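Local coordinates for protein VP2 (Primate bocaparvovirus 1, PDB 7L0Y) that builds the icosahedral T=1 capsid of human bocavirus 1, sixty copies of the coat protein assembling into a shell about 26 nm across, at residues 24-28 against 29-33; 208-211 against 212-216; 486-489 against 490-494. All blocks are in the same frame, centred on the assembly; numbering follows the deposited sequence.

Interaction 1 of 3, residues 24-28 against 29-33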
loop_
_atom_site.group_PDB
_atom_site.type_symbol
_atom_site.label_atom_id
_atom_site.label_comp_id
_atom_site.label_asym_id
_atom_site.label_seq_id
_atom_site.Cartn_x
_atom_site.Cartn_y
_atom_site.Cartn_z
ATOM N N SER A 24 -58.113 62.319 38.008
ATOM C CA SER A 24 -57.393 61.400 38.860
ATOM C C SER A 24 -57.667 59.974 38.431
ATOM O O SER A 24 -58.698 59.674 37.830
ATOM C CB SER A 24 -57.787 61.578 40.307
ATOM O OG SER A 24 -59.153 61.272 40.459
ATOM N N HIS A 25 -56.724 59.101 38.739
ATOM C CA HIS A 25 -56.900 57.671 38.590
ATOM C C HIS A 25 -56.667 57.015 39.940
ATOM O O HIS A 25 -55.619 57.215 40.555
ATOM C CB HIS A 25 -55.947 57.100 37.546
ATOM C CG HIS A 25 -56.130 55.637 37.321
ATOM N ND1 HIS A 25 -57.292 55.108 36.804
ATOM C CD2 HIS A 25 -55.322 54.586 37.585
ATOM C CE1 HIS A 25 -57.182 53.795 36.738
ATOM N NE2 HIS A 25 -55.996 53.452 37.207
ATOM N N PHE A 26 -57.640 56.244 40.398
ATOM C CA PHE A 26 -57.549 55.526 41.660
ATOM C C PHE A 26 -57.218 54.067 41.422
ATOM O O PHE A 26 -57.706 53.452 40.473
ATOM C CB PHE A 26 -58.852 55.629 42.446
ATOM C CG PHE A 26 -59.093 56.967 43.036
ATOM C CD1 PHE A 26 -58.715 57.234 44.332
ATOM C CD2 PHE A 26 -59.655 57.972 42.287
ATOM C CE1 PHE A 26 -58.924 58.458 44.881
ATOM C CE2 PHE A 26 -59.861 59.203 42.829
ATOM C CZ PHE A 26 -59.493 59.449 44.129
ATOM N N SER A 27 -56.381 53.523 42.292
ATOM C CA SER A 27 -56.022 52.118 42.280
ATOM C C SER A 27 -55.941 51.652 43.724
ATOM O O SER A 27 -56.283 52.387 44.651
ATOM C CB SER A 27 -54.705 51.894 41.536
ATOM O OG SER A 27 -54.297 50.548 41.614
ATOM N N ASP A 28 -55.498 50.414 43.914
ATOM C CA ASP A 28 -55.289 49.924 45.268
ATOM C C ASP A 28 -54.022 50.506 45.872
ATOM O O ASP A 28 -54.026 50.962 47.020
ATOM C CB ASP A 28 -55.251 48.399 45.283
ATOM C CG ASP A 28 -56.633 47.788 45.238
ATOM O OD1 ASP A 28 -57.602 48.519 45.512
ATOM O OD2 ASP A 28 -56.754 46.577 44.950
ATOM N N LYS A 29 -52.917 50.464 45.134
ATOM C CA LYS A 29 -51.659 50.961 45.664
ATOM C C LYS A 29 -51.342 52.393 45.274
ATOM O O LYS A 29 -50.455 52.995 45.885
ATOM C CB LYS A 29 -50.504 50.060 45.217
ATOM C CG LYS A 29 -50.232 48.899 46.151
ATOM C CD LYS A 29 -51.379 47.915 46.157
ATOM C CE LYS A 29 -51.120 46.772 47.116
ATOM N NZ LYS A 29 -52.254 45.806 47.154
ATOM N N TYR A 30 -52.045 52.968 44.308
ATOM C CA TYR A 30 -51.658 54.266 43.782
ATOM C C TYR A 30 -52.869 55.103 43.431
ATOM O O TYR A 30 -53.910 54.593 43.022
ATOM C CB TYR A 30 -50.780 54.150 42.542
ATOM C CG TYR A 30 -49.476 53.464 42.807
ATOM C CD1 TYR A 30 -48.435 54.140 43.416
ATOM C CD2 TYR A 30 -49.276 52.150 42.430
ATOM C CE1 TYR A 30 -47.240 53.521 43.665
ATOM C CE2 TYR A 30 -48.084 51.524 42.671
ATOM C CZ TYR A 30 -47.067 52.213 43.287
ATOM O OH TYR A 30 -45.870 51.586 43.526
ATOM N N VAL A 31 -52.706 56.404 43.604
ATOM C CA VAL A 31 -53.618 57.401 43.074
ATOM C C VAL A 31 -52.779 58.400 42.304
ATOM O O VAL A 31 -51.769 58.890 42.813
ATOM C CB VAL A 31 -54.429 58.095 44.184
ATOM C CG1 VAL A 31 -55.252 59.219 43.612
ATOM C CG2 VAL A 31 -55.328 57.097 44.866
ATOM N N VAL A 32 -53.167 58.669 41.069
ATOM C CA VAL A 32 -52.495 59.656 40.242
ATOM C C VAL A 32 -53.426 60.839 40.082
ATOM O O VAL A 32 -54.572 60.674 39.663
ATOM C CB VAL A 32 -52.099 59.080 38.874
ATOM C CG1 VAL A 32 -51.500 60.163 38.021
ATOM C CG2 VAL A 32 -51.124 57.956 39.053
ATOM N N THR A 33 -52.948 62.021 40.435
ATOM C CA THR A 33 -53.687 63.252 40.218
ATOM C C THR A 33 -52.995 64.050 39.128
ATOM O O THR A 33 -51.767 64.133 39.098
ATOM C CB THR A 33 -53.803 64.075 41.505
ATOM O OG1 THR A 33 -52.503 64.343 42.037
ATOM C CG2 THR A 33 -54.639 63.348 42.540
#
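Phe26 and Val31 are a non-hydrogen-bonded antiparallel pair whose side chains lie side by side on the same face of the hairpin. Val31 CG1 lies over one face of the Phe26 ring, offset toward the rim, 4.2 Å from the ring centroid and 19° off its normal, a CH-pi contact. The second methyl, Val31 CG2, comes 3.4 Å from Phe26 CD1; with CG1 anti to the backbone N of Val31 (chi1 174°), both methyls reach the aromatic ring. Next along the strands, His25 and Val32 form the hydrogen-bonded pair: His25 N gives a bond of 2.8 Å to Val32 O and Val32 N one of 2.9 Å to His25 O. Nearer the turn, Ser27 N makes only a weak bond to Tyr30 O. Farther out, Phe26 packs on Asp87 and Arg90 of helix 85-94 and on Tyr95, while Val31 touches Val460 of strand 446-462. Asp28 at the turn has its carboxylate in a salt bridge with Arg462, and the hydroxyl of Ser24 bonds to Asp87. The whole is a beta hairpin whose second strand, 30-42, runs antiparallel to strand 446-462 in the beta-sandwich core, the jelly roll of parvovirus capsid proteins.

Interaction 2 of 3, residues 208-211 against 212-216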
loop_
_atom_site.group_PDB
_atom_site.type_symbol
_atom_site.label_atom_id
_atom_site.label_comp_id
_atom_site.label_asym_id
_atom_site.label_seq_id
_atom_site.Cartn_x
_atom_site.Cartn_y
_atom_site.Cartn_z
ATOM N N GLN A 208 -33.339 78.626 33.137
ATOM C CA GLN A 208 -33.783 78.346 31.788
ATOM C C GLN A 208 -34.581 79.524 31.271
ATOM O O GLN A 208 -35.403 80.097 31.985
ATOM C CB GLN A 208 -34.617 77.076 31.743
ATOM C CG GLN A 208 -33.801 75.848 31.990
ATOM C CD GLN A 208 -34.630 74.599 32.006
ATOM O OE1 GLN A 208 -35.819 74.638 32.302
ATOM N NE2 GLN A 208 -34.008 73.478 31.678
ATOM N N VAL A 209 -34.301 79.919 30.039
ATOM C CA VAL A 209 -35.041 80.981 29.381
ATOM C C VAL A 209 -35.880 80.340 28.296
ATOM O O VAL A 209 -35.360 79.603 27.453
ATOM C CB VAL A 209 -34.112 82.065 28.818
ATOM C CG1 VAL A 209 -34.925 83.120 28.112
ATOM C CG2 VAL A 209 -33.302 82.679 29.934
ATOM N N LEU A 210 -37.177 80.584 28.344
ATOM C CA LEU A 210 -38.126 79.966 27.438
ATOM C C LEU A 210 -38.770 81.033 26.579
ATOM O O LEU A 210 -39.269 82.033 27.097
ATOM C CB LEU A 210 -39.203 79.202 28.207
ATOM C CG LEU A 210 -38.974 77.748 28.606
ATOM C CD1 LEU A 210 -37.815 77.604 29.547
ATOM C CD2 LEU A 210 -40.230 77.240 29.260
ATOM N N ARG A 211 -38.759 80.820 25.273
ATOM C CA ARG A 211 -39.634 81.557 24.385
ATOM C C ARG A 211 -40.921 80.765 24.184
ATOM O O ARG A 211 -41.130 79.706 24.775
ATOM C CB ARG A 211 -38.934 81.870 23.069
ATOM C CG ARG A 211 -37.844 82.894 23.208
ATOM C CD ARG A 211 -37.293 83.279 21.871
ATOM N NE ARG A 211 -36.260 84.294 21.991
ATOM C CZ ARG A 211 -35.591 84.795 20.962
ATOM N NH1 ARG A 211 -35.861 84.378 19.734
ATOM N NH2 ARG A 211 -34.673 85.726 21.154
ATOM N N THR A 212 -41.799 81.290 23.336
ATOM C CA THR A 212 -43.170 80.798 23.312
ATOM C C THR A 212 -43.256 79.376 22.778
ATOM O O THR A 212 -44.220 78.659 23.065
ATOM C CB THR A 212 -44.048 81.739 22.493
ATOM O OG1 THR A 212 -45.414 81.347 22.634
ATOM C CG2 THR A 212 -43.659 81.707 21.031
ATOM N N GLY A 213 -42.251 78.934 22.028
ATOM C CA GLY A 213 -42.305 77.596 21.474
ATOM C C GLY A 213 -41.613 76.566 22.341
ATOM O O GLY A 213 -41.651 75.373 22.050
ATOM N N GLU A 214 -40.891 77.021 23.353
ATOM C CA GLU A 214 -40.231 76.153 24.314
ATOM C C GLU A 214 -41.150 75.775 25.474
ATOM O O GLU A 214 -42.119 76.464 25.787
ATOM C CB GLU A 214 -38.954 76.816 24.816
ATOM C CG GLU A 214 -37.909 76.921 23.726
ATOM C CD GLU A 214 -36.633 77.570 24.189
ATOM O OE1 GLU A 214 -36.644 78.199 25.260
ATOM O OE2 GLU A 214 -35.604 77.416 23.502
ATOM N N SER A 215 -40.832 74.649 26.108
ATOM C CA SER A 215 -41.448 74.263 27.369
ATOM C C SER A 215 -40.375 73.734 28.310
ATOM O O SER A 215 -39.247 73.460 27.903
ATOM C CB SER A 215 -42.549 73.219 27.168
ATOM O OG SER A 215 -42.041 72.015 26.641
ATOM N N THR A 216 -40.730 73.605 29.584
ATOM C CA THR A 216 -39.817 73.098 30.597
ATOM C C THR A 216 -40.555 72.153 31.532
ATOM O O THR A 216 -41.775 72.234 31.676
ATOM C CB THR A 216 -39.162 74.243 31.400
ATOM O OG1 THR A 216 -38.154 73.712 32.267
ATOM C CG2 THR A 216 -40.186 75.001 32.228
#
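Arg211, Leu210 and Glu214 carry this tight reversal, a type I beta turn from Arg211 to Glu214 that links strand 208-210 to strand 215-232 in the parvovirus capsid fold. Glu214 N closes the turn on Arg211 O at 3.0 Å. The Glu214 side chain is extended beyond CG (chi2 -180°), which carries its carboxylate back across the reversal, where OE1 accepts a weak bond from Arg211 N. The hydroxyl of Ser16 of a neighbouring subunit is shared in hydrogen bonds between Glu214 OE1 and Val209 O, and Ser215 and Thr216 pair in an antiparallel beta ladder with a strand of that subunit. The end of Leu210 comes across to the second limb: its CG sits 3.9 Å from Glu214 CB, and CD2 reaches 3.6 Å from the carbonyl carbon of Ser215 and 3.7 Å from Thr216 CG2. The guanidinium of Arg211 leads away from the turn to make weak hydrogen bonds with Leu110 and Thr212 of that same neighbouring subunit. At the far end Thr216 OG1 donates to Gln208 OE1 in the plane of the amide carbonyl, while Gln208 NE2 bonds to Gly3 O of that subunit.

Interaction 3 of 3, residues 486-489 against 490-494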
loop_
_atom_site.group_PDB
_atom_site.type_symbol
_atom_site.label_atom_id
_atom_site.label_comp_id
_atom_site.label_asym_id
_atom_site.label_seq_id
_atom_site.Cartn_x
_atom_site.Cartn_y
_atom_site.Cartn_z
ATOM N N ASN A 486 -79.496 81.000 47.816
ATOM C CA ASN A 486 -79.116 79.890 48.689
ATOM C C ASN A 486 -79.690 78.562 48.215
ATOM O O ASN A 486 -80.106 77.728 49.016
ATOM C CB ASN A 486 -79.527 80.166 50.133
ATOM C CG ASN A 486 -78.677 81.224 50.784
ATOM O OD1 ASN A 486 -77.545 80.965 51.187
ATOM N ND2 ASN A 486 -79.214 82.432 50.890
ATOM N N TYR A 487 -79.768 78.379 46.900
ATOM C CA TYR A 487 -80.107 77.074 46.350
ATOM C C TYR A 487 -78.916 76.279 45.824
ATOM O O TYR A 487 -79.117 75.189 45.283
ATOM C CB TYR A 487 -81.191 77.188 45.274
ATOM C CG TYR A 487 -80.996 78.172 44.153
ATOM C CD1 TYR A 487 -80.119 77.914 43.116
ATOM C CD2 TYR A 487 -81.794 79.300 44.064
ATOM C CE1 TYR A 487 -79.979 78.794 42.063
ATOM C CE2 TYR A 487 -81.668 80.184 43.011
ATOM C CZ TYR A 487 -80.760 79.924 42.014
ATOM O OH TYR A 487 -80.637 80.804 40.966
ATOM N N THR A 488 -77.694 76.774 45.955
ATOM C CA THR A 488 -76.568 76.050 45.382
ATOM C C THR A 488 -75.804 75.288 46.454
ATOM O O THR A 488 -75.427 75.877 47.474
ATOM C CB THR A 488 -75.627 77.014 44.662
ATOM O OG1 THR A 488 -76.356 77.725 43.659
ATOM C CG2 THR A 488 -74.521 76.247 43.991
ATOM N N PRO A 489 -75.550 73.996 46.259
ATOM C CA PRO A 489 -74.799 73.220 47.252
ATOM C C PRO A 489 -73.326 73.597 47.290
ATOM O O PRO A 489 -72.841 74.431 46.529
ATOM C CB PRO A 489 -74.996 71.776 46.786
ATOM C CG PRO A 489 -75.237 71.891 45.335
ATOM C CD PRO A 489 -76.003 73.159 45.139
ATOM N N THR A 490 -72.600 72.913 48.178
ATOM C CA THR A 490 -71.310 73.416 48.637
ATOM C C THR A 490 -70.294 73.547 47.513
ATOM O O THR A 490 -69.752 74.624 47.293
ATOM C CB THR A 490 -70.749 72.533 49.743
ATOM O OG1 THR A 490 -71.577 72.639 50.903
ATOM C CG2 THR A 490 -69.354 72.970 50.095
ATOM N N TYR A 491 -69.981 72.471 46.816
ATOM C CA TYR A 491 -68.906 72.533 45.839
ATOM C C TYR A 491 -69.403 72.835 44.435
ATOM O O TYR A 491 -68.686 72.598 43.463
ATOM C CB TYR A 491 -68.070 71.263 45.891
ATOM C CG TYR A 491 -67.329 71.163 47.194
ATOM C CD1 TYR A 491 -66.170 71.886 47.401
ATOM C CD2 TYR A 491 -67.784 70.353 48.214
ATOM C CE1 TYR A 491 -65.487 71.798 48.574
ATOM C CE2 TYR A 491 -67.104 70.264 49.392
ATOM C CZ TYR A 491 -65.955 70.986 49.570
ATOM O OH TYR A 491 -65.272 70.897 50.758
ATOM N N HIS A 492 -70.646 73.252 44.305
ATOM C CA HIS A 492 -71.228 73.613 43.032
ATOM C C HIS A 492 -70.928 75.089 42.761
ATOM O O HIS A 492 -70.273 75.771 43.550
ATOM C CB HIS A 492 -72.721 73.310 43.086
ATOM C CG HIS A 492 -73.359 73.119 41.750
ATOM N ND1 HIS A 492 -73.064 72.046 40.941
ATOM C CD2 HIS A 492 -74.288 73.845 41.089
ATOM C CE1 HIS A 492 -73.773 72.124 39.832
ATOM N NE2 HIS A 492 -74.525 73.206 39.897
ATOM N N VAL A 493 -71.416 75.597 41.651
ATOM C CA VAL A 493 -71.195 76.999 41.311
ATOM C C VAL A 493 -72.498 77.784 41.368
ATOM O O VAL A 493 -73.584 77.282 41.074
ATOM C CB VAL A 493 -70.522 77.156 39.932
ATOM C CG1 VAL A 493 -69.104 76.662 39.993
ATOM C CG2 VAL A 493 -71.291 76.388 38.884
ATOM N N ASP A 494 -72.358 79.050 41.728
ATOM C CA ASP A 494 -73.425 80.030 41.836
ATOM C C ASP A 494 -73.994 80.342 40.457
ATOM O O ASP A 494 -73.334 80.140 39.434
ATOM C CB ASP A 494 -72.839 81.295 42.455
ATOM C CG ASP A 494 -73.867 82.280 42.919
ATOM O OD1 ASP A 494 -75.043 81.929 43.061
ATOM O OD2 ASP A 494 -73.494 83.450 43.127
#
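Thr488 lays its methyl against His492: CG2 is 3.6 Å from His492 CB and meets the imidazole at its edge, in plane, with the two side chains crossing at about a right angle. Thr488 CG2, set anti to its own backbone N, also lies 3.2 Å from Val493 O. Pro489 lies alongside the same histidine, its CG 3.7 Å from His492 CB, so both the threonine methyl and the proline ring meet His492 CB. From Pro489 to His492 the chain reverses in a type I beta turn, closed by a weak hydrogen bond of 3.3 Å from His492 N to Pro489 O. The turn belongs to the long loop region between strands 446-462 and 516-517 and is buried at subunit interfaces of the capsid. The His492 ring meets Phe199 of one neighbouring subunit with the planes about 75° apart, and the Val493 carbonyl accepts a hydrogen bond from Thr51 of that subunit. Arg469 of another subunit packs on both Pro489 and His492. At the turn's corner, Thr490 CG2 stands 3.5 Å above the Tyr491 ring plane, toward the rim, while the Thr490 hydroxyl bonds to Ser480 N and the Tyr491 hydroxyl to Gln507 O.

Overall arrangement
All three contacts are local chain reversals, met in series along the chain, and none touches another. Interactions 1 and 2 reach the same network of strands: their centres lie about 31 Å apart and their nearest atoms about 15 Å, and strand 95-118 is a common neighbour of both. Interaction 3 sits in the loops, with its centre about 28 Å from that of interaction 1 and about 40 Å from that of interaction 2. They differ in how they meet other subunits: interactions 2 and 3 are buried against them, whereas interaction 1 is a surface contact whose Asp28 lies close to Asp28 of a second subunit and makes a long, weak ion pair with Arg462 there.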